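Local structure of molybdopterin synthase catalytic subunit (Homo sapiens, 5MPO) at residues D32-L37 / A95-L100; L48-T53 / S109-V114; E75-K80 / K136-K141; R79-D84 / S127-T132. The protein catalyses, as the large subunit of molybdopterin synthase, the transfer of two sulfur atoms from the thiocarboxylated small subunit to precursor Z, making the dithiolene of molybdopterin. All blocks are in the same frame, centred on the assembly; numbering follows the deposited sequence.

Contact 1 of 4, residues D32-L37 / A95-L100; sequences DEVSQL and AVFHRL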
# COMPACT_ATOMS: atom_id res chain seq x y z
N ASP C 32 -5.34 1.33 12.13
CA ASP C 32 -4.66 0.50 13.11
C ASP C 32 -5.41 -0.78 13.39
O ASP C 32 -4.82 -1.84 13.40
CB ASP C 32 -4.44 1.26 14.42
CG ASP C 32 -3.26 0.70 15.20
OD1 ASP C 32 -2.08 1.06 14.86
OD2 ASP C 32 -3.57 -0.13 16.11
N GLU C 33 -6.71 -0.66 13.62
CA GLU C 33 -7.60 -1.81 13.75
C GLU C 33 -7.36 -2.76 12.58
O GLU C 33 -7.06 -3.94 12.82
CB GLU C 33 -9.06 -1.34 13.76
CG GLU C 33 -10.15 -2.43 13.76
CD GLU C 33 -11.51 -2.02 13.12
OE1 GLU C 33 -12.44 -2.80 13.39
OE2 GLU C 33 -11.69 -1.00 12.33
N VAL C 34 -7.45 -2.24 11.34
CA VAL C 34 -7.50 -3.11 10.15
C VAL C 34 -6.13 -3.72 9.89
O VAL C 34 -6.04 -4.87 9.48
CB VAL C 34 -7.94 -2.35 8.89
CG1 VAL C 34 -7.80 -3.20 7.62
CG2 VAL C 34 -9.34 -1.87 9.02
N SER C 35 -5.08 -2.95 10.11
CA SER C 35 -3.74 -3.43 9.92
C SER C 35 -3.49 -4.57 10.90
O SER C 35 -2.88 -5.55 10.52
CB SER C 35 -2.70 -2.29 9.98
OG SER C 35 -2.76 -1.65 11.22
N GLN C 36 -4.05 -4.50 12.12
CA GLN C 36 -3.91 -5.60 13.13
C GLN C 36 -4.62 -6.87 12.74
O GLN C 36 -4.24 -7.95 13.14
CB GLN C 36 -4.38 -5.17 14.53
N LEU C 37 -5.66 -6.77 11.93
CA LEU C 37 -6.42 -7.93 11.56
C LEU C 37 -5.64 -8.76 10.59
O LEU C 37 -5.92 -9.95 10.46
CB LEU C 37 -7.76 -7.53 10.97
CG LEU C 37 -8.75 -6.91 11.97
CD1 LEU C 37 -9.92 -6.29 11.23
CD2 LEU C 37 -9.30 -7.96 12.95
N ALA C 95 -8.02 -8.04 4.46
CA ALA C 95 -9.05 -7.34 5.16
C ALA C 95 -9.56 -6.30 4.19
O ALA C 95 -8.76 -5.65 3.54
CB ALA C 95 -8.50 -6.67 6.39
N VAL C 96 -10.89 -6.19 4.06
CA VAL C 96 -11.53 -5.14 3.24
C VAL C 96 -12.66 -4.50 4.01
O VAL C 96 -13.65 -5.14 4.29
CB VAL C 96 -12.11 -5.64 1.93
CG1 VAL C 96 -12.79 -4.48 1.20
CG2 VAL C 96 -11.04 -6.34 1.09
N PHE C 97 -12.48 -3.22 4.34
CA PHE C 97 -13.41 -2.50 5.18
C PHE C 97 -13.93 -1.36 4.38
O PHE C 97 -13.14 -0.53 3.93
CB PHE C 97 -12.72 -2.01 6.43
CG PHE C 97 -12.68 -3.03 7.51
CD1 PHE C 97 -11.99 -4.19 7.34
CD2 PHE C 97 -13.36 -2.84 8.68
CE1 PHE C 97 -11.95 -5.17 8.33
CE2 PHE C 97 -13.34 -3.81 9.69
CZ PHE C 97 -12.63 -5.00 9.51
N HIS C 98 -15.24 -1.34 4.15
CA HIS C 98 -15.82 -0.21 3.42
C HIS C 98 -16.88 0.49 4.26
O HIS C 98 -17.72 -0.15 4.87
CB HIS C 98 -16.37 -0.68 2.08
CG HIS C 98 -16.51 0.40 1.05
ND1 HIS C 98 -17.18 1.60 1.29
CD2 HIS C 98 -16.10 0.46 -0.24
CE1 HIS C 98 -17.19 2.33 0.20
NE2 HIS C 98 -16.53 1.67 -0.74
N ARG C 99 -16.80 1.81 4.33
CA ARG C 99 -17.74 2.59 5.13
C ARG C 99 -18.92 3.01 4.30
O ARG C 99 -18.78 3.31 3.12
CB ARG C 99 -17.06 3.81 5.71
CG ARG C 99 -17.94 4.59 6.66
CD ARG C 99 -17.08 5.57 7.40
NE ARG C 99 -17.90 6.61 7.95
CZ ARG C 99 -17.45 7.74 8.46
NH1 ARG C 99 -16.14 8.01 8.52
NH2 ARG C 99 -18.31 8.63 8.93
N LEU C 100 -20.10 3.02 4.92
CA LEU C 100 -21.31 3.36 4.17
C LEU C 100 -22.01 4.58 4.76
O LEU C 100 -21.79 4.90 5.90
CB LEU C 100 -22.22 2.13 4.13
CG LEU C 100 -21.76 0.98 3.23
CD1 LEU C 100 -22.83 -0.09 3.10
CD2 LEU C 100 -21.37 1.48 1.84
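Val34 sits over one face of the Phe97 ring, and this is the tight part of the contact. Its CG2 lies 4.0 Å from the ring centroid and only 17° off the normal, a CH-pi contact displaced toward the CG side of the ring. The other methyl turns to Ala95, two residues earlier on the strand and pointing to the helix as well: with CG1 anti to the backbone N (chi1 172°), Val34 CG1 meets Ala95 CB at 3.7 Å. One valine thus straddles two strand positions, and Ile111 and Ala113 of the neighbouring strand close in on it. Leu37, one helical turn on, crosses the ring at about a right angle and brings CD1 to 3.5 Å from Phe97 CZ. Toward solvent the fit slackens. Glu33 reaches out from the helix, extended, toward the strand, and its OE1 comes obliquely to 3.9 Å from Phe97 CE2, the carboxylate turned 68° from the ring plane, a loose brush of a polar end past the ring. Were an alanine here instead of Phe97, Val34 CG2 and Leu37 CD1 would probably lose the surface they rest on, opening a gap between helix and strand. Segments 32-37 and 95-99 run nearly antiparallel, their axes 8.8 Å apart, and helix 31-38 covers one face of the mixed sheet, a helix-on-sheet layer of the alpha/beta MoaE fold.

Contact 2 of 4, residues L48-T53 / S109-V114; sequences LFVGTT and SIIIAV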
# COMPACT_ATOMS: atom_id res chain seq x y z
N LEU C 48 -1.26 -1.60 2.51
CA LEU C 48 -2.59 -1.05 2.77
C LEU C 48 -2.94 0.04 1.79
O LEU C 48 -2.07 0.73 1.28
CB LEU C 48 -2.70 -0.45 4.18
CG LEU C 48 -2.54 -1.43 5.33
CD1 LEU C 48 -1.17 -1.25 5.94
CD2 LEU C 48 -3.56 -1.18 6.40
N PHE C 49 -4.24 0.12 1.48
CA PHE C 49 -4.78 1.21 0.68
C PHE C 49 -5.89 1.86 1.49
O PHE C 49 -6.72 1.17 2.07
CB PHE C 49 -5.32 0.79 -0.71
CG PHE C 49 -5.96 1.95 -1.44
CD1 PHE C 49 -5.17 2.94 -2.04
CD2 PHE C 49 -7.35 2.14 -1.41
CE1 PHE C 49 -5.77 4.06 -2.65
CE2 PHE C 49 -7.96 3.25 -2.02
CZ PHE C 49 -7.17 4.21 -2.63
N VAL C 50 -5.91 3.18 1.53
CA VAL C 50 -6.89 3.91 2.32
C VAL C 50 -7.44 4.95 1.40
O VAL C 50 -6.66 5.73 0.82
CB VAL C 50 -6.27 4.57 3.53
CG1 VAL C 50 -7.31 5.37 4.31
CG2 VAL C 50 -5.59 3.53 4.40
N GLY C 51 -8.77 4.92 1.22
CA GLY C 51 -9.50 5.82 0.34
C GLY C 51 -10.15 6.84 1.26
O GLY C 51 -10.82 6.48 2.22
N THR C 52 -9.96 8.10 0.94
CA THR C 52 -10.38 9.23 1.75
C THR C 52 -11.17 10.21 0.91
O THR C 52 -10.92 10.36 -0.27
CB THR C 52 -9.17 9.99 2.34
OG1 THR C 52 -8.16 10.18 1.34
CG2 THR C 52 -8.58 9.23 3.50
N THR C 53 -12.11 10.90 1.55
CA THR C 53 -12.91 11.91 0.88
C THR C 53 -12.04 13.17 0.61
O THR C 53 -11.49 13.77 1.53
CB THR C 53 -14.14 12.31 1.72
OG1 THR C 53 -14.99 11.17 1.93
CG2 THR C 53 -14.93 13.42 1.00
N SER C 109 -13.16 6.17 3.51
CA SER C 109 -14.27 5.36 2.96
C SER C 109 -13.95 3.84 2.77
O SER C 109 -14.86 3.01 2.70
CB SER C 109 -14.71 5.93 1.61
OG SER C 109 -13.71 5.80 0.61
N ILE C 110 -12.67 3.51 2.62
CA ILE C 110 -12.24 2.15 2.34
C ILE C 110 -10.85 1.95 2.94
O ILE C 110 -10.04 2.87 2.95
CB ILE C 110 -12.27 1.79 0.81
CG1 ILE C 110 -11.76 0.39 0.59
CG2 ILE C 110 -11.43 2.70 -0.03
CD1 ILE C 110 -12.32 -0.32 -0.61
N ILE C 111 -10.61 0.75 3.46
CA ILE C 111 -9.27 0.38 3.87
C ILE C 111 -9.20 -1.05 3.46
O ILE C 111 -10.05 -1.87 3.84
CB ILE C 111 -9.04 0.53 5.39
CG1 ILE C 111 -9.11 1.98 5.85
CG2 ILE C 111 -7.70 -0.00 5.84
CD1 ILE C 111 -9.07 2.09 7.37
N ILE C 112 -8.18 -1.32 2.66
CA ILE C 112 -7.79 -2.66 2.24
C ILE C 112 -6.38 -2.92 2.74
O ILE C 112 -5.49 -2.06 2.64
CB ILE C 112 -7.79 -2.76 0.71
CG1 ILE C 112 -9.20 -2.54 0.16
CG2 ILE C 112 -7.34 -4.14 0.30
CD1 ILE C 112 -9.28 -2.20 -1.31
N ALA C 113 -6.20 -4.10 3.30
CA ALA C 113 -4.93 -4.55 3.75
C ALA C 113 -4.69 -6.01 3.33
O ALA C 113 -5.60 -6.82 3.38
CB ALA C 113 -4.87 -4.41 5.26
N VAL C 114 -3.44 -6.33 2.96
CA VAL C 114 -3.00 -7.69 2.64
C VAL C 114 -1.67 -7.96 3.27
O VAL C 114 -0.78 -7.12 3.15
CB VAL C 114 -2.84 -7.91 1.10
CG1 VAL C 114 -2.45 -9.36 0.82
CG2 VAL C 114 -4.15 -7.58 0.39
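Phe49 and Ile112 form the hydrogen-bonded pair at the heart of this antiparallel ladder: Phe49 N gives to Ile112 O at 2.8 Å and Ile112 N returns the bond to Phe49 O at 2.9 Å, both in the carbonyl plane. Further along, Gly51 N reaches Ile110 O at 3.0 Å. In turn, Gly51 O accepts from Ser109 N at 2.7 Å, a more bent bond at 143°. Ser109 and Ile110 therefore both face Gly51, which makes a classic beta bulge where the chain turns a corner. Ile110 CG2 lies 3.7 Å from Gly51 CA, in the space a side chain on the glycine would need.

On the face that carries Leu48, Val50, Ile111 and Ala113, Leu48 CD2 packs on Ala113 CB at 3.7 Å, while Val50 and Ile111 lie side by side and point the same way. With Leu48 CG anti to the carbonyl carbon (chi1 -64°), the leucine leans over the alanine across the ladder. Val31, Val34, Ser35 and Val38 of helix 31-38 cover this side. On the other face the Phe49 ring crosses Ile110 at about a right angle and receives Ile110 CG2 at its edge, 4.0 Å from CE2; Val126 and Ile130 of helix 119-136 pack against the ring. Strand 45-52 is outermost within its own chain, but Leu48, Phe49 and Val50 pair antiparallel with a strand of the second subunit, which carries the sheet across the interface. Ser109 OG bonds to Tyr67 OH and to the backbone of the partner protein.

Contact 3 of 4, residues E75-K80 / K136-K141; sequences ENEVRK and KVPIWK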
# COMPACT_ATOMS: atom_id res chain seq x y z
N GLU C 75 -20.70 -7.78 -0.52
CA GLU C 75 -19.96 -8.77 0.25
C GLU C 75 -19.50 -9.98 -0.55
O GLU C 75 -18.30 -10.33 -0.54
CB GLU C 75 -20.76 -9.24 1.42
CG GLU C 75 -19.88 -9.60 2.60
CD GLU C 75 -20.60 -9.45 3.91
OE1 GLU C 75 -20.25 -10.21 4.84
OE2 GLU C 75 -21.50 -8.56 3.97
N ASN C 76 -20.42 -10.58 -1.28
CA ASN C 76 -20.07 -11.75 -2.07
C ASN C 76 -18.99 -11.38 -3.10
O ASN C 76 -18.06 -12.20 -3.36
CB ASN C 76 -21.28 -12.36 -2.75
CG ASN C 76 -21.01 -13.79 -3.24
OD1 ASN C 76 -20.56 -14.63 -2.45
ND2 ASN C 76 -21.28 -14.08 -4.53
N GLU C 77 -19.08 -10.16 -3.65
CA GLU C 77 -18.22 -9.77 -4.77
C GLU C 77 -16.82 -9.54 -4.25
O GLU C 77 -15.85 -9.95 -4.86
CB GLU C 77 -18.72 -8.56 -5.55
CG GLU C 77 -19.83 -8.84 -6.55
CD GLU C 77 -19.53 -9.78 -7.68
OE1 GLU C 77 -18.63 -9.52 -8.50
OE2 GLU C 77 -20.28 -10.77 -7.82
N VAL C 78 -16.73 -8.97 -3.07
CA VAL C 78 -15.46 -8.91 -2.38
C VAL C 78 -14.92 -10.32 -2.02
O VAL C 78 -13.73 -10.55 -2.19
CB VAL C 78 -15.54 -8.03 -1.15
CG1 VAL C 78 -14.22 -8.05 -0.37
CG2 VAL C 78 -15.90 -6.59 -1.56
N ARG C 79 -15.77 -11.27 -1.63
CA ARG C 79 -15.29 -12.63 -1.40
C ARG C 79 -14.70 -13.20 -2.67
O ARG C 79 -13.78 -13.98 -2.62
CB ARG C 79 -16.39 -13.60 -0.84
CG ARG C 79 -16.77 -13.30 0.62
CD ARG C 79 -17.72 -14.30 1.32
NE ARG C 79 -19.02 -14.37 0.62
CZ ARG C 79 -20.17 -13.78 0.99
NH1 ARG C 79 -20.28 -13.04 2.10
NH2 ARG C 79 -21.25 -13.91 0.21
N LYS C 80 -15.28 -12.88 -3.81
CA LYS C 80 -14.71 -13.34 -5.04
C LYS C 80 -13.33 -12.70 -5.30
O LYS C 80 -12.39 -13.36 -5.75
CB LYS C 80 -15.61 -13.02 -6.23
CG LYS C 80 -16.72 -14.02 -6.42
CD LYS C 80 -17.55 -13.53 -7.56
CE LYS C 80 -18.95 -14.09 -7.46
NZ LYS C 80 -19.78 -13.31 -8.45
N LYS C 136 -16.20 -3.71 -10.10
CA LYS C 136 -17.08 -4.85 -10.00
C LYS C 136 -18.03 -4.84 -8.83
O LYS C 136 -19.04 -5.47 -8.92
CB LYS C 136 -16.22 -6.10 -9.88
CG LYS C 136 -16.35 -7.09 -11.03
CD LYS C 136 -15.97 -6.53 -12.40
CE LYS C 136 -16.44 -7.55 -13.41
NZ LYS C 136 -16.19 -7.08 -14.79
N VAL C 137 -17.73 -4.13 -7.74
CA VAL C 137 -18.50 -4.24 -6.53
C VAL C 137 -19.62 -3.18 -6.50
O VAL C 137 -19.32 -2.00 -6.64
CB VAL C 137 -17.57 -4.19 -5.31
CG1 VAL C 137 -18.30 -4.34 -3.98
CG2 VAL C 137 -16.56 -5.36 -5.42
N PRO C 138 -20.91 -3.61 -6.32
CA PRO C 138 -22.10 -2.73 -6.37
C PRO C 138 -22.17 -1.77 -5.20
O PRO C 138 -22.82 -2.04 -4.20
CB PRO C 138 -23.25 -3.72 -6.38
CG PRO C 138 -22.76 -4.85 -5.62
CD PRO C 138 -21.33 -4.99 -6.03
N ILE C 139 -21.39 -0.69 -5.33
CA ILE C 139 -21.28 0.40 -4.38
C ILE C 139 -21.30 1.67 -5.23
O ILE C 139 -20.95 1.62 -6.42
CB ILE C 139 -19.96 0.36 -3.61
CG1 ILE C 139 -19.78 -0.94 -2.85
CG2 ILE C 139 -19.87 1.48 -2.58
CD1 ILE C 139 -18.32 -1.25 -2.61
N TRP C 140 -21.78 2.78 -4.65
CA TRP C 140 -22.01 4.04 -5.40
C TRP C 140 -21.81 5.19 -4.46
O TRP C 140 -22.17 5.06 -3.29
CB TRP C 140 -23.47 4.15 -5.96
CG TRP C 140 -23.84 3.10 -6.90
CD1 TRP C 140 -23.72 3.13 -8.27
CD2 TRP C 140 -24.40 1.82 -6.57
NE1 TRP C 140 -24.14 1.92 -8.82
CE2 TRP C 140 -24.58 1.11 -7.79
CE3 TRP C 140 -24.79 1.22 -5.35
CZ2 TRP C 140 -25.14 -0.18 -7.83
CZ3 TRP C 140 -25.30 -0.08 -5.38
CH2 TRP C 140 -25.50 -0.76 -6.63
N LYS C 141 -21.26 6.30 -4.96
CA LYS C 141 -21.03 7.52 -4.15
C LYS C 141 -21.75 8.73 -4.72
O LYS C 141 -21.90 8.85 -5.94
CB LYS C 141 -19.53 7.83 -3.97
CG LYS C 141 -18.68 7.95 -5.23
CD LYS C 141 -17.29 8.51 -4.91
CE LYS C 141 -16.22 8.11 -5.93
NZ LYS C 141 -15.54 6.80 -5.59
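Glu77 and Val78, neighbours on one turn of helix 73-88, take Val137 between them. Val137 CG2 lies 3.9 Å from Glu77 CB and is also near Val78 CG2, while Val137 CG1 meets Val78 CG2 at 4.1 Å. The two valines approach at a slant, and Val137 uses both branches because CG1 is anti to its backbone N (chi1 -178°) and CG2 is anti to its carbonyl carbon. Glu77 crosses Pro138 at about a right angle, with CG 4.2 Å from Pro138 CD. The Glu77 chain then bends at chi2 (-62°), and this folds the carboxylate back along its own helix to Lys80: Lys80 NZ binds Glu77 OE2 at 2.7 Å, on the syn side but 32° out of the carboxylate plane. Glu77 thus packs by its aliphatic part and keeps its charge for the ion pair, in which Lys80 has a second acidic partner on the chain of another protein.

Val137 is where the chain leaves helix 119-136, and Pro138 is the centre of an inverse gamma turn that leads into strand 139-145. The contact thus sets this connection against helix 73-88. Lys136 adds a looser touch on the exposed side, its CG 4.2 Å from Glu77 OE1 before the chain leads away. Further along the strand, the Trp140 ring meets an aromatic side chain of the partner protein, the two planes nearly parallel, and Lys141 is predicted to bind substrate.

Contact 4 of 4, residues R79-D84 / S127-T132; sequences RKICSD and SYAIDT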
# COMPACT_ATOMS: atom_id res chain seq x y z
N ARG C 79 -15.77 -11.27 -1.63
CA ARG C 79 -15.29 -12.63 -1.40
C ARG C 79 -14.70 -13.20 -2.67
O ARG C 79 -13.78 -13.98 -2.62
CB ARG C 79 -16.39 -13.60 -0.84
CG ARG C 79 -16.77 -13.30 0.62
CD ARG C 79 -17.72 -14.30 1.32
NE ARG C 79 -19.02 -14.37 0.62
CZ ARG C 79 -20.17 -13.78 0.99
NH1 ARG C 79 -20.28 -13.04 2.10
NH2 ARG C 79 -21.25 -13.91 0.21
N LYS C 80 -15.28 -12.88 -3.81
CA LYS C 80 -14.71 -13.34 -5.04
C LYS C 80 -13.33 -12.70 -5.30
O LYS C 80 -12.39 -13.36 -5.75
CB LYS C 80 -15.61 -13.02 -6.23
CG LYS C 80 -16.72 -14.02 -6.42
CD LYS C 80 -17.55 -13.53 -7.56
CE LYS C 80 -18.95 -14.09 -7.46
NZ LYS C 80 -19.78 -13.31 -8.45
N ILE C 81 -13.24 -11.41 -5.04
CA ILE C 81 -11.94 -10.79 -5.13
C ILE C 81 -10.88 -11.46 -4.23
O ILE C 81 -9.71 -11.69 -4.67
CB ILE C 81 -12.08 -9.30 -4.85
CG1 ILE C 81 -12.74 -8.65 -6.06
CG2 ILE C 81 -10.73 -8.65 -4.48
CD1 ILE C 81 -13.17 -7.25 -5.71
N CYS C 82 -11.27 -11.77 -3.00
CA CYS C 82 -10.36 -12.50 -2.07
C CYS C 82 -9.85 -13.81 -2.66
O CYS C 82 -8.65 -14.14 -2.65
CB CYS C 82 -11.01 -12.71 -0.73
SG CYS C 82 -11.14 -11.13 0.15
N SER C 83 -10.78 -14.51 -3.25
CA SER C 83 -10.55 -15.84 -3.72
C SER C 83 -9.68 -15.79 -5.00
O SER C 83 -8.78 -16.58 -5.21
CB SER C 83 -11.95 -16.47 -3.92
OG SER C 83 -11.86 -17.70 -4.58
N ASP C 84 -9.93 -14.83 -5.85
CA ASP C 84 -9.12 -14.68 -7.03
C ASP C 84 -7.69 -14.25 -6.68
O ASP C 84 -6.73 -14.73 -7.26
CB ASP C 84 -9.79 -13.69 -7.94
CG ASP C 84 -11.07 -14.32 -8.62
OD1 ASP C 84 -11.23 -15.57 -8.71
OD2 ASP C 84 -11.90 -13.55 -9.10
N SER C 127 -3.36 -3.67 -4.92
CA SER C 127 -3.63 -2.94 -6.12
C SER C 127 -4.78 -3.59 -6.94
O SER C 127 -5.68 -2.90 -7.36
CB SER C 127 -2.36 -2.83 -6.94
OG SER C 127 -2.60 -2.05 -8.07
N TYR C 128 -4.71 -4.90 -7.16
CA TYR C 128 -5.79 -5.62 -7.79
C TYR C 128 -7.13 -5.51 -7.01
O TYR C 128 -8.18 -5.42 -7.61
CB TYR C 128 -5.45 -7.09 -7.89
CG TYR C 128 -6.60 -7.92 -8.46
CD1 TYR C 128 -6.86 -7.95 -9.87
CD2 TYR C 128 -7.46 -8.66 -7.60
CE1 TYR C 128 -7.88 -8.74 -10.40
CE2 TYR C 128 -8.51 -9.44 -8.13
CZ TYR C 128 -8.74 -9.48 -9.51
OH TYR C 128 -9.79 -10.23 -10.03
N ALA C 129 -7.07 -5.53 -5.68
CA ALA C 129 -8.26 -5.43 -4.88
C ALA C 129 -8.98 -4.08 -5.08
O ALA C 129 -10.17 -4.06 -5.39
CB ALA C 129 -7.93 -5.67 -3.43
N ILE C 130 -8.29 -2.96 -4.91
CA ILE C 130 -8.93 -1.68 -5.11
C ILE C 130 -9.43 -1.45 -6.55
O ILE C 130 -10.52 -0.95 -6.74
CB ILE C 130 -8.08 -0.49 -4.61
CG1 ILE C 130 -8.90 0.81 -4.70
CG2 ILE C 130 -6.79 -0.31 -5.42
CD1 ILE C 130 -10.16 0.81 -3.81
N ASP C 131 -8.67 -1.84 -7.53
CA ASP C 131 -9.13 -1.75 -8.91
C ASP C 131 -10.36 -2.56 -9.24
O ASP C 131 -11.24 -2.13 -10.03
CB ASP C 131 -8.01 -2.18 -9.91
CG ASP C 131 -6.84 -1.15 -9.96
OD1 ASP C 131 -6.95 -0.02 -9.38
OD2 ASP C 131 -5.80 -1.47 -10.53
N THR C 132 -10.35 -3.77 -8.73
CA THR C 132 -11.39 -4.71 -9.00
C THR C 132 -12.65 -4.28 -8.20
O THR C 132 -13.72 -4.28 -8.73
CB THR C 132 -10.91 -6.12 -8.70
OG1 THR C 132 -9.66 -6.32 -9.37
CG2 THR C 132 -12.00 -7.19 -9.15
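The Tyr128 ring has Ile81 O at its edge, near the ring plane and 4.3 Å from Tyr128 CE2. Over the centre of one ring face sits Thr132 OG1, from one turn further along the tyrosine's own helix, 3.1 Å above the plane. That hydroxyl is also modelled within bonding distance of Tyr128 O, too short to be taken at face value. At the far end of the ring, Asp84 comes in at an oblique slant, its CB 4.0 Å from Tyr128 OH and its carboxylate turned 68° from the ring. This outer side is a loose approach of Asp84 to the phenol end, with no bond made.

The inner side is apolar and closer, and Ile81 carries it. Its CG1 lies 3.5 Å from Thr132 CG2, with CD1 almost as near to the same methyl, as the two side chains slide past each other in opposite directions. Placing CG2 anti to the backbone N sends the isoleucine's other branch toward Ala129, whose CB it meets at 4.2 Å; the same methyl also touches Tyr128. If Ile81 were cut back to an alanine, the Thr132 methyl would probably lose the branch it packs on and a gap would open beside Ala129. Ile85, one turn on, continues the packing against Tyr128 and Ala129, while Ile130 turns down onto Ile110 and Ile112 of the sheet. The axes of segments 79-84 and 127-132 stand 10.3 Å apart at 150°, a roughly antiparallel helix pair in the helical layer of the alpha/beta MoaE fold.

How the contacts relate
Contacts 1, 2 and 3 are buried and contact 4 only partly; contact 2 is the one held by backbone bonds between strands, and the other three place helices or a connection around the sheet. Contact 1 lays helix 31-38 on the face of that sheet bearing Ile111, and contact 4 includes helix 119-136, which covers the other face. Contacts 3 and 4 share helix 73-88 and meet at Val137 and Ile81. Contacts 1, 2 and 4 all reach the second subunit. Chemistry follows place: contact 1 is aromatic and aliphatic with a polar fringe, contact 4 is part apolar and part polar, and contact 3 is mainly apolar across, with the Lys80-Glu77 ion pair beside it.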